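Local coordinates for protein SidF, inhibitor of growth family, member 3 (Legionella pneumophila subsp. pneumophila, PDB 4FYE) that is a phosphoinositide phosphatase, probably removing the 3-phosphate of the inositol ring, and acts as a bacterial effector, at residues L656-V661 with A725-N730; G677-H682 with Q695-L700. The protein carries 1 engineered substitution. All blocks are in the same frame, centred on the assembly; numbering follows the deposited sequence.

Contact 1: residues L656-V661 with A725-N730; sequences LAQKIV and ANFADN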
ATOM      1  N   LEU A 656       8.630   1.336   0.053  1.00 37.27           N
ATOM      2  CA  LEU A 656       8.341   1.064  -1.309  1.00 35.23           C
ATOM      3  C   LEU A 656       7.338   2.153  -1.805  1.00 38.28           C
ATOM      4  O   LEU A 656       7.536   2.708  -2.912  1.00 38.29           O
ATOM      5  CB  LEU A 656       7.779  -0.353  -1.460  1.00 33.47           C
ATOM      6  CG  LEU A 656       7.433  -0.667  -2.905  1.00 36.09           C
ATOM      7  CD1 LEU A 656       8.626  -0.727  -3.924  1.00 32.28           C
ATOM      8  CD2 LEU A 656       6.639  -1.934  -2.849  1.00 35.76           C
ATOM      9  N   ALA A 657       6.295   2.480  -1.015  1.00 33.45           N
ATOM     10  CA  ALA A 657       5.337   3.527  -1.468  1.00 34.35           C
ATOM     11  C   ALA A 657       6.051   4.863  -1.735  1.00 38.47           C
ATOM     12  O   ALA A 657       5.697   5.597  -2.693  1.00 40.84           O
ATOM     13  CB  ALA A 657       4.168   3.699  -0.485  1.00 29.22           C
ATOM     14  N   GLN A 658       7.103   5.149  -0.950  1.00 35.35           N
ATOM     15  CA  GLN A 658       7.879   6.381  -1.094  1.00 34.31           C
ATOM     16  C   GLN A 658       8.634   6.378  -2.426  1.00 38.84           C
ATOM     17  O   GLN A 658       8.717   7.392  -3.114  1.00 41.33           O
ATOM     18  CB  GLN A 658       8.926   6.495   0.049  1.00 37.16           C
ATOM     19  CG  GLN A 658      10.040   7.538  -0.212  1.00 38.34           C
ATOM     20  CD  GLN A 658      11.113   7.755   0.938  1.00 42.10           C
ATOM     21  OE1 GLN A 658      12.098   8.513   0.740  1.00 52.07           O
ATOM     22  NE2 GLN A 658      10.963   7.106   2.073  1.00 33.57           N
ATOM     23  N   LYS A 659       9.251   5.256  -2.768  1.00 37.06           N
ATOM     24  CA  LYS A 659       9.923   5.122  -4.058  1.00 38.93           C
ATOM     25  C   LYS A 659       8.916   5.290  -5.215  1.00 41.27           C
ATOM     26  O   LYS A 659       9.186   5.977  -6.209  1.00 47.50           O
ATOM     27  CB  LYS A 659      10.592   3.738  -4.079  1.00 42.19           C
ATOM     28  CG  LYS A 659      12.105   3.728  -4.120  1.00 44.97           C
ATOM     29  CD  LYS A 659      12.789   4.280  -2.919  1.00 46.55           C
ATOM     30  CE  LYS A 659      14.324   4.187  -3.034  1.00 47.95           C
ATOM     31  NZ  LYS A 659      15.064   5.417  -3.542  1.00 50.52           N
ATOM     32  N   ILE A 660       7.713   4.734  -5.103  1.00 39.01           N
ATOM     33  CA  ILE A 660       6.806   4.772  -6.266  1.00 34.66           C
ATOM     34  C   ILE A 660       6.204   6.156  -6.375  1.00 36.03           C
ATOM     35  O   ILE A 660       6.093   6.689  -7.481  1.00 37.19           O
ATOM     36  CB  ILE A 660       5.659   3.768  -6.077  1.00 35.70           C
ATOM     37  CG1 ILE A 660       6.210   2.354  -6.169  1.00 37.01           C
ATOM     38  CG2 ILE A 660       4.567   3.979  -7.100  1.00 36.87           C
ATOM     39  CD1 ILE A 660       5.400   1.371  -5.356  1.00 35.65           C
ATOM     40  N   VAL A 661       5.795   6.755  -5.240  1.00 37.22           N
ATOM     41  CA  VAL A 661       5.111   8.023  -5.331  1.00 38.50           C
ATOM     42  C   VAL A 661       6.153   9.040  -5.772  1.00 38.80           C
ATOM     43  O   VAL A 661       5.856   9.878  -6.598  1.00 39.45           O
ATOM     44  CB  VAL A 661       4.481   8.531  -4.006  1.00 42.75           C
ATOM     45  CG1 VAL A 661       3.413   9.529  -4.306  1.00 45.02           C
ATOM     46  CG2 VAL A 661       3.789   7.438  -3.287  1.00 52.19           C
ATOM     47  N   ALA A 725      22.646   5.744   0.577  1.00 46.08           N
ATOM     48  CA  ALA A 725      22.485   6.586  -0.573  1.00 41.17           C
ATOM     49  C   ALA A 725      21.117   6.438  -1.261  1.00 41.12           C
ATOM     50  O   ALA A 725      20.766   7.277  -2.116  1.00 43.72           O
ATOM     51  CB  ALA A 725      23.626   6.296  -1.510  1.00 39.47           C
ATOM     52  N   ASN A 726      20.357   5.399  -0.863  1.00 39.98           N
ATOM     53  CA  ASN A 726      18.944   5.199  -1.274  1.00 40.33           C
ATOM     54  C   ASN A 726      17.902   6.140  -0.714  1.00 43.17           C
ATOM     55  O   ASN A 726      16.805   6.186  -1.292  1.00 47.52           O
ATOM     56  CB  ASN A 726      18.456   3.773  -1.011  1.00 42.47           C
ATOM     57  CG  ASN A 726      19.125   2.749  -1.930  1.00 46.00           C
ATOM     58  OD1 ASN A 726      19.570   3.108  -3.010  1.00 48.25           O
ATOM     59  ND2 ASN A 726      19.189   1.465  -1.497  1.00 43.82           N
ATOM     60  N   PHE A 727      18.212   6.881   0.376  1.00 40.65           N
ATOM     61  CA  PHE A 727      17.220   7.738   0.993  1.00 36.49           C
ATOM     62  C   PHE A 727      17.795   9.064   1.499  1.00 39.27           C
ATOM     63  O   PHE A 727      18.908   9.124   2.042  1.00 38.54           O
ATOM     64  CB  PHE A 727      16.553   6.966   2.134  1.00 38.29           C
ATOM     65  CG  PHE A 727      15.740   5.783   1.664  1.00 45.06           C
ATOM     66  CD1 PHE A 727      14.452   5.947   1.219  1.00 43.50           C
ATOM     67  CD2 PHE A 727      16.279   4.489   1.691  1.00 43.55           C
ATOM     68  CE1 PHE A 727      13.717   4.842   0.776  1.00 47.87           C
ATOM     69  CE2 PHE A 727      15.548   3.397   1.288  1.00 40.25           C
ATOM     70  CZ  PHE A 727      14.267   3.583   0.798  1.00 41.17           C
ATOM     71  N   ALA A 728      17.030  10.126   1.314  1.00 38.23           N
ATOM     72  CA  ALA A 728      17.360  11.449   1.816  1.00 40.12           C
ATOM     73  C   ALA A 728      17.509  11.430   3.332  1.00 42.40           C
ATOM     74  O   ALA A 728      18.396  12.080   3.896  1.00 41.92           O
ATOM     75  CB  ALA A 728      16.294  12.428   1.419  1.00 36.21           C
ATOM     76  N   ASP A 729      16.689  10.652   4.016  1.00 39.59           N
ATOM     77  CA  ASP A 729      16.671  10.729   5.486  1.00 34.56           C
ATOM     78  C   ASP A 729      17.590   9.638   6.143  1.00 40.51           C
ATOM     79  O   ASP A 729      18.066   8.714   5.511  1.00 42.97           O
ATOM     80  CB  ASP A 729      15.268  10.572   6.011  1.00 33.10           C
ATOM     81  CG  ASP A 729      14.818   9.142   5.942  1.00 38.07           C
ATOM     82  OD1 ASP A 729      14.569   8.708   4.799  1.00 43.73           O
ATOM     83  OD2 ASP A 729      14.821   8.412   6.981  1.00 48.62           O
ATOM     84  N   ASN A 730      17.822   9.748   7.435  1.00 41.80           N
ATOM     85  CA  ASN A 730      18.806   8.936   8.058  1.00 36.94           C
ATOM     86  C   ASN A 730      18.164   7.882   9.024  1.00 40.02           C
ATOM     87  O   ASN A 730      18.864   7.333   9.868  1.00 41.11           O
ATOM     88  CB  ASN A 730      19.714   9.859   8.818  1.00 34.74           C
ATOM     89  CG  ASN A 730      18.997  10.653   9.975  1.00 36.74           C
ATOM     90  OD1 ASN A 730      17.864  10.386  10.342  1.00 37.29           O
ATOM     91  ND2 ASN A 730      19.714  11.599  10.577  1.00 34.15           N
TER

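Contact 2: residues G677-H682 with Q695-L700; sequences GEFLDH and QLDREL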
ATOM      1  N   GLY A 677      14.615   7.438 -14.897  1.00 56.39           N
ATOM      2  CA  GLY A 677      15.304   6.686 -13.838  1.00 55.15           C
ATOM      3  C   GLY A 677      16.069   7.545 -12.821  1.00 54.79           C
ATOM      4  O   GLY A 677      16.559   7.043 -11.801  1.00 53.59           O
ATOM      5  N   GLU A 678      16.172   8.842 -13.065  1.00 55.06           N
ATOM      6  CA  GLU A 678      16.914   9.697 -12.151  1.00 59.92           C
ATOM      7  C   GLU A 678      16.521   9.546 -10.672  1.00 58.12           C
ATOM      8  O   GLU A 678      17.396   9.434  -9.811  1.00 54.97           O
ATOM      9  CB  GLU A 678      16.780  11.155 -12.550  1.00 68.75           C
ATOM     10  CG  GLU A 678      18.055  11.980 -12.343  1.00 72.42           C
ATOM     11  CD  GLU A 678      18.166  13.115 -13.349  1.00 86.11           C
ATOM     12  OE1 GLU A 678      17.185  13.341 -14.126  1.00 76.27           O
ATOM     13  OE2 GLU A 678      19.241  13.776 -13.359  1.00 97.06           O
ATOM     14  N   PHE A 679      15.212   9.534 -10.399  1.00 56.21           N
ATOM     15  CA  PHE A 679      14.708   9.521  -9.051  1.00 48.52           C
ATOM     16  C   PHE A 679      15.173   8.239  -8.404  1.00 50.61           C
ATOM     17  O   PHE A 679      15.424   8.199  -7.220  1.00 48.42           O
ATOM     18  CB  PHE A 679      13.177   9.628  -8.967  1.00 46.25           C
ATOM     19  CG  PHE A 679      12.693   9.784  -7.568  1.00 44.18           C
ATOM     20  CD1 PHE A 679      12.402   8.690  -6.807  1.00 43.71           C
ATOM     21  CD2 PHE A 679      12.650  11.013  -6.988  1.00 45.12           C
ATOM     22  CE1 PHE A 679      12.003   8.809  -5.500  1.00 41.78           C
ATOM     23  CE2 PHE A 679      12.287  11.146  -5.679  1.00 44.67           C
ATOM     24  CZ  PHE A 679      11.973  10.033  -4.928  1.00 46.13           C
ATOM     25  N   LEU A 680      15.301   7.172  -9.169  1.00 53.22           N
ATOM     26  CA  LEU A 680      15.766   5.941  -8.528  1.00 47.56           C
ATOM     27  C   LEU A 680      17.290   5.815  -8.444  1.00 47.90           C
ATOM     28  O   LEU A 680      17.782   5.413  -7.414  1.00 48.20           O
ATOM     29  CB  LEU A 680      15.144   4.731  -9.195  1.00 50.91           C
ATOM     30  CG  LEU A 680      13.632   4.498  -9.082  1.00 51.92           C
ATOM     31  CD1 LEU A 680      13.352   3.175  -9.812  1.00 50.54           C
ATOM     32  CD2 LEU A 680      13.257   4.414  -7.585  1.00 52.19           C
ATOM     33  N   ASP A 681      18.008   6.209  -9.491  1.00 48.67           N
ATOM     34  CA  ASP A 681      19.437   5.972  -9.627  1.00 52.52           C
ATOM     35  C   ASP A 681      20.225   6.995  -8.846  1.00 55.52           C
ATOM     36  O   ASP A 681      21.321   6.684  -8.335  1.00 59.00           O
ATOM     37  CB  ASP A 681      19.854   6.010 -11.114  1.00 59.35           C
ATOM     38  CG  ASP A 681      19.117   4.928 -11.991  1.00 67.67           C
ATOM     39  OD1 ASP A 681      18.570   3.942 -11.406  1.00 68.54           O
ATOM     40  OD2 ASP A 681      19.102   5.056 -13.261  1.00 67.15           O
ATOM     41  N   HIS A 682      19.683   8.211  -8.742  1.00 52.33           N
ATOM     42  CA  HIS A 682      20.389   9.294  -8.036  1.00 51.96           C
ATOM     43  C   HIS A 682      20.838   8.851  -6.654  1.00 53.67           C
ATOM     44  O   HIS A 682      20.061   8.291  -5.877  1.00 59.09           O
ATOM     45  CB  HIS A 682      19.623  10.638  -7.977  1.00 48.85           C
ATOM     46  CG  HIS A 682      20.458  11.763  -7.375  1.00 58.62           C
ATOM     47  ND1 HIS A 682      20.524  12.002  -6.017  1.00 59.14           N
ATOM     48  CD2 HIS A 682      21.370  12.645  -7.968  1.00 62.88           C
ATOM     49  CE1 HIS A 682      21.384  13.002  -5.775  1.00 60.72           C
ATOM     50  NE2 HIS A 682      21.909  13.400  -6.966  1.00 63.92           N
ATOM     51  N   GLN A 695      15.987  16.704  -2.937  1.00 50.37           N
ATOM     52  CA  GLN A 695      15.123  17.690  -2.323  1.00 59.12           C
ATOM     53  C   GLN A 695      13.670  17.150  -2.316  1.00 56.45           C
ATOM     54  O   GLN A 695      12.939  17.299  -1.317  1.00 59.46           O
ATOM     55  CB  GLN A 695      15.255  19.053  -3.043  1.00 55.43           C
ATOM     56  CG  GLN A 695      14.594  20.154  -2.233  1.00 70.26           C
ATOM     57  CD  GLN A 695      14.129  21.391  -3.027  1.00 78.42           C
ATOM     58  OE1 GLN A 695      13.100  21.992  -2.667  1.00 77.21           O
ATOM     59  NE2 GLN A 695      14.883  21.789  -4.091  1.00 74.14           N
ATOM     60  N   LEU A 696      13.266  16.515  -3.418  1.00 50.21           N
ATOM     61  CA  LEU A 696      11.965  15.845  -3.432  1.00 47.73           C
ATOM     62  C   LEU A 696      11.982  14.734  -2.404  1.00 42.70           C
ATOM     63  O   LEU A 696      11.036  14.564  -1.626  1.00 43.31           O
ATOM     64  CB  LEU A 696      11.672  15.242  -4.809  1.00 44.90           C
ATOM     65  CG  LEU A 696      10.216  15.198  -5.318  1.00 49.02           C
ATOM     66  CD1 LEU A 696       9.975  14.127  -6.364  1.00 45.51           C
ATOM     67  CD2 LEU A 696       9.089  15.160  -4.308  1.00 43.44           C
ATOM     68  N   ASP A 697      13.045  13.939  -2.411  1.00 38.98           N
ATOM     69  CA  ASP A 697      13.046  12.777  -1.569  1.00 40.97           C
ATOM     70  C   ASP A 697      12.833  13.261  -0.105  1.00 43.08           C
ATOM     71  O   ASP A 697      12.178  12.609   0.641  1.00 40.52           O
ATOM     72  CB  ASP A 697      14.346  11.965  -1.782  1.00 48.16           C
ATOM     73  CG  ASP A 697      14.221  10.485  -1.350  1.00 57.85           C
ATOM     74  OD1 ASP A 697      13.095   9.904  -1.381  1.00 60.64           O
ATOM     75  OD2 ASP A 697      15.269   9.879  -1.015  1.00 60.28           O
ATOM     76  N   ARG A 698      13.332  14.453   0.246  1.00 41.83           N
ATOM     77  CA  ARG A 698      13.228  14.980   1.578  1.00 42.76           C
ATOM     78  C   ARG A 698      11.792  15.175   1.931  1.00 42.84           C
ATOM     79  O   ARG A 698      11.415  15.058   3.089  1.00 46.07           O
ATOM     80  CB  ARG A 698      14.016  16.281   1.744  1.00 45.81           C
ATOM     81  CG  ARG A 698      15.510  16.028   1.851  1.00 41.66           C
ATOM     82  CD  ARG A 698      16.244  17.301   2.042  1.00 42.11           C
ATOM     83  NE  ARG A 698      17.666  17.067   2.294  1.00 44.07           N
ATOM     84  CZ  ARG A 698      18.572  18.059   2.411  1.00 45.26           C
ATOM     85  NH1 ARG A 698      18.180  19.319   2.257  1.00 41.19           N
ATOM     86  NH2 ARG A 698      19.874  17.793   2.690  1.00 45.65           N
ATOM     87  N   GLU A 699      10.945  15.334   0.948  1.00 42.49           N
ATOM     88  CA  GLU A 699       9.559  15.676   1.283  1.00 45.54           C
ATOM     89  C   GLU A 699       8.808  14.428   1.780  1.00 50.33           C
ATOM     90  O   GLU A 699       7.943  14.520   2.663  1.00 54.67           O
ATOM     91  CB  GLU A 699       8.818  16.268   0.082  1.00 49.05           C
ATOM     92  CG  GLU A 699       9.323  17.598  -0.483  1.00 45.44           C
ATOM     93  CD  GLU A 699       9.205  18.729   0.516  1.00 50.11           C
ATOM     94  OE1 GLU A 699       9.723  19.798   0.202  1.00 50.79           O
ATOM     95  OE2 GLU A 699       8.629  18.564   1.627  1.00 50.84           O
ATOM     96  N   LEU A 700       9.176  13.270   1.235  1.00 45.91           N
ATOM     97  CA  LEU A 700       8.346  12.060   1.301  1.00 40.24           C
ATOM     98  C   LEU A 700       8.268  11.348   2.654  1.00 38.81           C
ATOM     99  O   LEU A 700       7.432  10.476   2.855  1.00 36.43           O
ATOM    100  CB  LEU A 700       8.775  11.095   0.205  1.00 37.61           C
ATOM    101  CG  LEU A 700       8.953  11.890  -1.083  1.00 38.79           C
ATOM    102  CD1 LEU A 700       9.667  11.026  -2.106  1.00 35.84           C
ATOM    103  CD2 LEU A 700       7.587  12.330  -1.598  1.00 38.44           C
TER

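Contact 1: residues L656-V661 with A725-N730
Bends at chi2 and chi4 carry the Lys659 side chain from the flank of its helix towards Phe727, whose CG, anti to the carbonyl carbon (chi1 -66°), turns the ring back towards that helix. The result is a cation-pi pair joining helix 652-668 of the phosphatase domain to the loop between helices 701-712 and 733-741. The evidence is geometric: NZ of Lys659 stands 4.8 Å from the centroid of the Phe727 ring and only 20° off its normal, thus over the face. The aliphatic part also touches the ring, obliquely, with Lys659 CD 3.9 Å from Phe727 CE1. Gln658, one residue earlier, stays extended beyond CG and brings its amide to the ring from another side: Gln658 CD lies in the ring plane at the edge, 3.8 Å from Phe727 CD1, while the amide is steeply inclined to the ring. Arg655 makes a second cation-pi contact with Phe727, so positive charge from this helix meets the ring twice. The side-chain OD1 of Asn726 is hydrogen-bonded by Arg683. The backbone O of Asn726 accepts from Lys659 NZ at 2.9 Å, with the donor in the carbonyl plane and a C=O...N angle of 150°.

Contact 2: residues G677-H682 with Q695-L700
Phe679 leaves its one-turn helix with CG anti to the backbone N (chi1 -173°), which sends the ring towards Leu696, Asp697 and Leu700. Its CB and CG serve as the stem; contact with segment 695-700 starts further out. Phe679 CD2 comes within 4.2 Å of Leu696 CD1, and Phe679 CE2 approaches Leu696 CD1 more closely, at 3.8 Å, the two side chains crossing at about a right angle. At the far end, Phe679 CZ meets two groups: Leu700 CD1 at 3.8 Å, from a side chain running in the opposite direction, and Asp697 OD1 at 3.7 Å. Two helices are thus joined without a hydrogen bond, through one aromatic side chain whose outer rim meets two leucine methyls on one side of the ring plane and a carboxylate oxygen on the other. Short helix 678-681 has Gly677 at its N-cap, with Gly677 O accepting from Asp681 N at 2.9 Å. The Asp697 carboxylate stands nearly perpendicular to the ring, their planes 85° apart. Its OD2 is bonded elsewhere, to Ala728 N and, in a salt bridge, to Arg684, which also makes a cation-pi contact with Phe679. Trp666 of helix 652-668 packs against the same phenylalanine, and Phe189 of strand 184-189 against Leu696.

In the fold
Contact 2 is nested along the chain inside the loop closed by contact 1: helix 652-668 comes first, then helix 678-681, helix 692-699 and finally the loop holding 725-730. The two centres lie about 7 Å apart, and the contacts touch directly, with Ala728 CB packing on Arg698 CG at 3.7 Å. Helix 652-668 borders both, since Gln658 packs on Leu700 and Lys659 on Leu680. This helix follows strand 641-645, an outer strand of the four-stranded mixed sheet, and also packs on strand 247-254 of the six-stranded one. Helix 652-668 thus meets strands of both sheets as well as the later segments 677-682, 695-700 and 725-730.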